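Predicted sugar phosphatases of the HAD superfamily (Cytophaga hutchinsonii, PDB 2HX1) probably removes phosphate groups from sugar phosphates or related small molecules, as a magnesium-binding hydrolase of the haloacid dehalogenase (HAD) superfamily. Local coordinates at residues A[29-34]-A[70-75]; A[53-56]-A[62-65]. All blocks are in the same frame, centred on the assembly; numbering follows the deposited sequence. Where two conformers were deposited one is given.

Contact 1 (A[29-34]-A[70-75])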
loop_
_atom_site.group_PDB
_atom_site.type_symbol
_atom_site.label_atom_id
_atom_site.label_comp_id
_atom_site.label_asym_id
_atom_site.label_seq_id
_atom_site.Cartn_x
_atom_site.Cartn_y
_atom_site.Cartn_z
ATOM N N ASN A 29 -14.308 -27.811 8.936
ATOM C CA ASN A 29 -15.119 -28.901 9.467
ATOM C C ASN A 29 -14.294 -30.010 10.140
ATOM O O ASN A 29 -14.630 -31.176 10.036
ATOM C CB ASN A 29 -16.045 -29.464 8.373
ATOM C CG ASN A 29 -15.295 -29.861 7.130
ATOM O OD1 ASN A 29 -14.087 -30.101 7.174
ATOM N ND2 ASN A 29 -15.998 -29.905 6.006
ATOM N N GLY A 30 -13.209 -29.640 10.815
ATOM C CA GLY A 30 -12.421 -30.588 11.593
ATOM C C GLY A 30 -11.205 -31.167 10.889
ATOM O O GLY A 30 -10.710 -30.621 9.914
ATOM N N LEU A 31 -10.718 -32.283 11.413
ATOM C CA LEU A 31 -9.533 -32.967 10.882
ATOM C C LEU A 31 -9.716 -33.372 9.432
ATOM O O LEU A 31 -10.821 -33.775 9.043
ATOM C CB LEU A 31 -9.255 -34.247 11.696
ATOM C CG LEU A 31 -8.940 -34.121 13.178
ATOM C CD1 LEU A 31 -8.790 -35.507 13.837
ATOM C CD2 LEU A 31 -7.698 -33.260 13.357
ATOM N N LEU A 32 -8.646 -33.273 8.639
ATOM C CA LEU A 32 -8.655 -33.813 7.279
ATOM C C LEU A 32 -8.821 -35.319 7.364
ATOM O O LEU A 32 -8.130 -35.971 8.141
ATOM C CB LEU A 32 -7.355 -33.502 6.531
ATOM C CG LEU A 32 -7.423 -32.350 5.521
ATOM C CD1 LEU A 32 -8.003 -31.079 6.132
ATOM C CD2 LEU A 32 -6.040 -32.129 4.943
ATOM N N PRO A 33 -9.767 -35.886 6.606
ATOM C CA PRO A 33 -9.987 -37.335 6.819
ATOM C C PRO A 33 -8.733 -38.148 6.550
ATOM O O PRO A 33 -8.098 -37.956 5.531
ATOM C CB PRO A 33 -11.075 -37.680 5.821
ATOM C CG PRO A 33 -11.760 -36.361 5.539
ATOM C CD PRO A 33 -10.669 -35.330 5.586
ATOM N N GLY A 34 -8.366 -39.009 7.483
ATOM C CA GLY A 34 -7.192 -39.869 7.339
ATOM C C GLY A 34 -5.912 -39.350 7.978
ATOM O O GLY A 34 -4.935 -40.093 8.112
ATOM N N LEU A 70 -10.776 -34.206 19.088
ATOM C CA LEU A 70 -10.989 -34.691 17.723
ATOM C C LEU A 70 -10.426 -36.115 17.497
ATOM O O LEU A 70 -10.542 -36.682 16.410
ATOM C CB LEU A 70 -10.393 -33.718 16.711
ATOM C CG LEU A 70 -11.068 -32.331 16.667
ATOM C CD1 LEU A 70 -10.322 -31.309 15.816
ATOM C CD2 LEU A 70 -12.507 -32.465 16.195
ATOM N N GLY A 71 -9.810 -36.682 18.519
ATOM C CA GLY A 71 -9.400 -38.073 18.478
ATOM C C GLY A 71 -7.926 -38.260 18.166
ATOM O O GLY A 71 -7.437 -39.384 18.190
ATOM N N LEU A 72 -7.214 -37.173 17.885
ATOM C CA LEU A 72 -5.784 -37.252 17.616
ATOM C C LEU A 72 -5.019 -37.180 18.942
ATOM O O LEU A 72 -4.576 -36.116 19.359
ATOM C CB LEU A 72 -5.373 -36.119 16.678
ATOM C CG LEU A 72 -4.598 -36.513 15.448
ATOM C CD1 LEU A 72 -5.469 -37.431 14.614
ATOM C CD2 LEU A 72 -4.225 -35.261 14.691
ATOM N N PHE A 73 -4.852 -38.324 19.592
ATOM C CA PHE A 73 -4.306 -38.358 20.933
ATOM C C PHE A 73 -2.797 -38.229 20.998
ATOM O O PHE A 73 -2.269 -37.807 22.024
ATOM C CB PHE A 73 -4.792 -39.615 21.667
ATOM C CG PHE A 73 -6.288 -39.715 21.728
ATOM C CD1 PHE A 73 -7.022 -38.795 22.476
ATOM C CD2 PHE A 73 -6.974 -40.692 21.012
ATOM C CE1 PHE A 73 -8.417 -38.850 22.524
ATOM C CE2 PHE A 73 -8.378 -40.769 21.058
ATOM C CZ PHE A 73 -9.104 -39.839 21.819
ATOM N N SER A 74 -2.101 -38.526 19.905
ATOM C CA SER A 74 -0.648 -38.496 19.934
ATOM C C SER A 74 -0.073 -37.085 19.938
ATOM O O SER A 74 1.089 -36.908 20.285
ATOM C CB SER A 74 -0.070 -39.302 18.761
ATOM O OG SER A 74 -0.495 -38.794 17.509
ATOM N N ILE A 75 -0.855 -36.085 19.545
ATOM C CA ILE A 75 -0.393 -34.693 19.601
ATOM C C ILE A 75 -0.396 -34.240 21.060
ATOM O O ILE A 75 -1.446 -34.131 21.678
ATOM C CB ILE A 75 -1.286 -33.721 18.788
ATOM C CG1 ILE A 75 -1.595 -34.264 17.385
ATOM C CG2 ILE A 75 -0.624 -32.349 18.679
ATOM C CD1 ILE A 75 -0.483 -34.187 16.420
#

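Contact 2 (A[53-56]-A[62-65])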
loop_
_atom_site.group_PDB
_atom_site.type_symbol
_atom_site.label_atom_id
_atom_site.label_comp_id
_atom_site.label_asym_id
_atom_site.label_seq_id
_atom_site.Cartn_x
_atom_site.Cartn_y
_atom_site.Cartn_z
ATOM N N THR A 53 2.517 -23.135 14.528
ATOM C CA THR A 53 1.275 -22.493 14.229
ATOM C C THR A 53 1.300 -21.043 14.701
ATOM O O THR A 53 1.884 -20.733 15.764
ATOM C CB THR A 53 0.132 -23.240 14.927
ATOM O OG1 THR A 53 -1.126 -22.608 14.624
ATOM C CG2 THR A 53 0.334 -23.274 16.439
ATOM N N ASN A 54 0.692 -20.175 13.895
ATOM C CA ASN A 54 0.458 -18.774 14.247
ATOM C C ASN A 54 -0.838 -18.556 15.053
ATOM O O ASN A 54 -1.289 -17.437 15.219
ATOM C CB ASN A 54 0.431 -17.902 12.977
ATOM C CG ASN A 54 1.808 -17.670 12.401
ATOM O OD1 ASN A 54 2.809 -18.164 12.943
ATOM N ND2 ASN A 54 1.877 -16.919 11.284
ATOM N N ASP A 55 -1.451 -19.627 15.534
ATOM C CA ASP A 55 -2.622 -19.532 16.404
ATOM C C ASP A 55 -2.197 -19.226 17.850
ATOM O O ASP A 55 -1.711 -20.116 18.515
ATOM C CB ASP A 55 -3.392 -20.848 16.313
ATOM C CG ASP A 55 -4.710 -20.821 17.059
ATOM O OD1 ASP A 55 -4.957 -19.913 17.887
ATOM O OD2 ASP A 55 -5.505 -21.742 16.793
ATOM N N ALA A 56 -2.374 -17.976 18.310
ATOM C CA ALA A 56 -2.094 -17.557 19.694
ATOM C C ALA A 56 -3.397 -17.290 20.508
ATOM O O ALA A 56 -3.402 -16.526 21.471
ATOM C CB ALA A 56 -1.207 -16.330 19.676
ATOM N N GLN A 62 -4.125 -26.236 25.596
ATOM C CA GLN A 62 -5.492 -26.145 25.045
ATOM C C GLN A 62 -5.534 -26.456 23.569
ATOM O O GLN A 62 -6.469 -27.083 23.111
ATOM C CB GLN A 62 -6.101 -24.753 25.294
ATOM C CG GLN A 62 -6.518 -24.509 26.755
ATOM C CD GLN A 62 -6.976 -23.043 27.035
ATOM O OE1 GLN A 62 -6.256 -22.052 26.724
ATOM N NE2 GLN A 62 -8.175 -22.908 27.626
ATOM N N LEU A 63 -4.519 -26.038 22.820
ATOM C CA LEU A 63 -4.395 -26.421 21.418
ATOM C C LEU A 63 -4.287 -27.942 21.277
ATOM O O LEU A 63 -4.923 -28.525 20.393
ATOM C CB LEU A 63 -3.173 -25.729 20.789
ATOM C CG LEU A 63 -3.171 -24.208 20.631
ATOM C CD1 LEU A 63 -1.778 -23.753 20.135
ATOM C CD2 LEU A 63 -4.254 -23.825 19.653
ATOM N N ALA A 64 -3.508 -28.577 22.156
ATOM C CA ALA A 64 -3.389 -30.051 22.172
ATOM C C ALA A 64 -4.700 -30.720 22.574
ATOM O O ALA A 64 -5.070 -31.736 21.994
ATOM C CB ALA A 64 -2.240 -30.529 23.090
ATOM N N ASP A 65 -5.399 -30.141 23.554
ATOM C CA ASP A 65 -6.706 -30.654 23.995
ATOM C C ASP A 65 -7.705 -30.678 22.857
ATOM O O ASP A 65 -8.502 -31.594 22.752
ATOM C CB ASP A 65 -7.262 -29.800 25.145
ATOM C CG ASP A 65 -8.635 -30.290 25.647
ATOM O OD1 ASP A 65 -8.730 -31.434 26.138
ATOM O OD2 ASP A 65 -9.619 -29.520 25.542
#

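Contact 1 (A[29-34]-A[70-75])
Leu31 reaches across to the end of helix 60-69 and lays its isobutyl group against Leu70 and Leu72, an apolar contact with no hydrogen bond between the segments and 195 Å² of surface buried. Leu31 gives the largest share, 91 Å², ahead of Leu70 and Leu72, and its CD1 methyl does the closest touching. It lies 3.7 Å from Leu70 CB and 3.9 Å from Leu72 CD1, and comes within 3.3 Å of Leu70 O, so one methyl meets both leucine side chains and a backbone carbonyl. The other branch, CD2, turns to Leu70 CD1 at 4.1 Å. In Leu31, CG stands anti to the carbonyl carbon (chi1 -62°), which extends the branch point to within 3.8 Å of Leu70 CB. The two side chains cross obliquely. Cutting Leu31 back to an alanine is likely to leave Leu70 CB and Leu72 CD1 without their shared methyl and to open a gap between hairpin and helix end. Leu72 is buried, its other neighbours including Glu36 and Phe39 of helix 35-44 and Tyr67 of helix 60-69. Between Leu70 and Leu72 the chain leaves the helix at Gly71, with the positive phi (100°) and paired hydrogen bonds to the final helical turn of a Schellman motif. The contact thus packs the small antiparallel hairpin 26-31, which follows the first core strand of this HAD domain, against a Schellman-capped helix C-terminus.

Contact 2 (A[53-56]-A[62-65])
This is a small, buried van der Waals contact inside a strand-loop-helix connection of the HAD core: the loop leaving parallel strand 48-53 meets the side of helix 60-69, with no hydrogen bond between the two. Leu63 carries it from the helix, and Asp55, with a lesser share from Thr53, receives it. The methyl CD2 of Leu63 touches the carboxylate of Asp55, 3.8 Å from OD2 and 4.0 Å from CG, while Leu63 CD1 lies 4.0 Å from Asp55 O. Asp55 and Leu63 pass alongside each other with their ends pointing opposite ways. CG of Asp55 is swung anti to the backbone N (chi1 -174°), which carries the carboxylate to the leucine. Leu63 CD1 also comes to 4.3 Å from Thr53 CG2, a looser approach. Thr53 OG1 accepts from Asp55 N in an ST turn that bends the chain as it leaves the strand, although the position of this oxygen is less certain. The Thr53 side chain, about 8 Å from the magnesium ion, sits where HAD enzymes carry their motif II threonine or serine, consistent with an active-site edge. Asp55 has its polar ties elsewhere: OD1 is hydrogen-bonded to Ser57 OG, and its backbone O to Ser82 OG. A bound HEPES buffer molecule comes within about 3 Å of the Asp55 side chain. Leu63 CD2 thus probably screens this carboxylate near OD2, beside the HEPES, while Ser57 holds OD1.

Both segments of contact 2 fall between those of contact 1 along the chain, the order being 29-34, 53-56, 62-65 and 70-75. Their centres lie 14 Å apart, and helix 60-69 joins them, with 62-65 on its body and 70-75 immediately beyond its end. They also touch directly, Ile75 O lying 4.0 Å from Ala64 CB. Both belong to the haloacid dehalogenase-like hydrolase region. Contact 2 starts from the end of strand 48-53 in the six-stranded parallel sheet, about 8 Å from the centre of the chain, whereas contact 1 lies at the periphery, about 18 Å out. Helix 60-69 thus packs its side on the loop after strand 48-53, while the residues at its C-terminal end meet the hairpin.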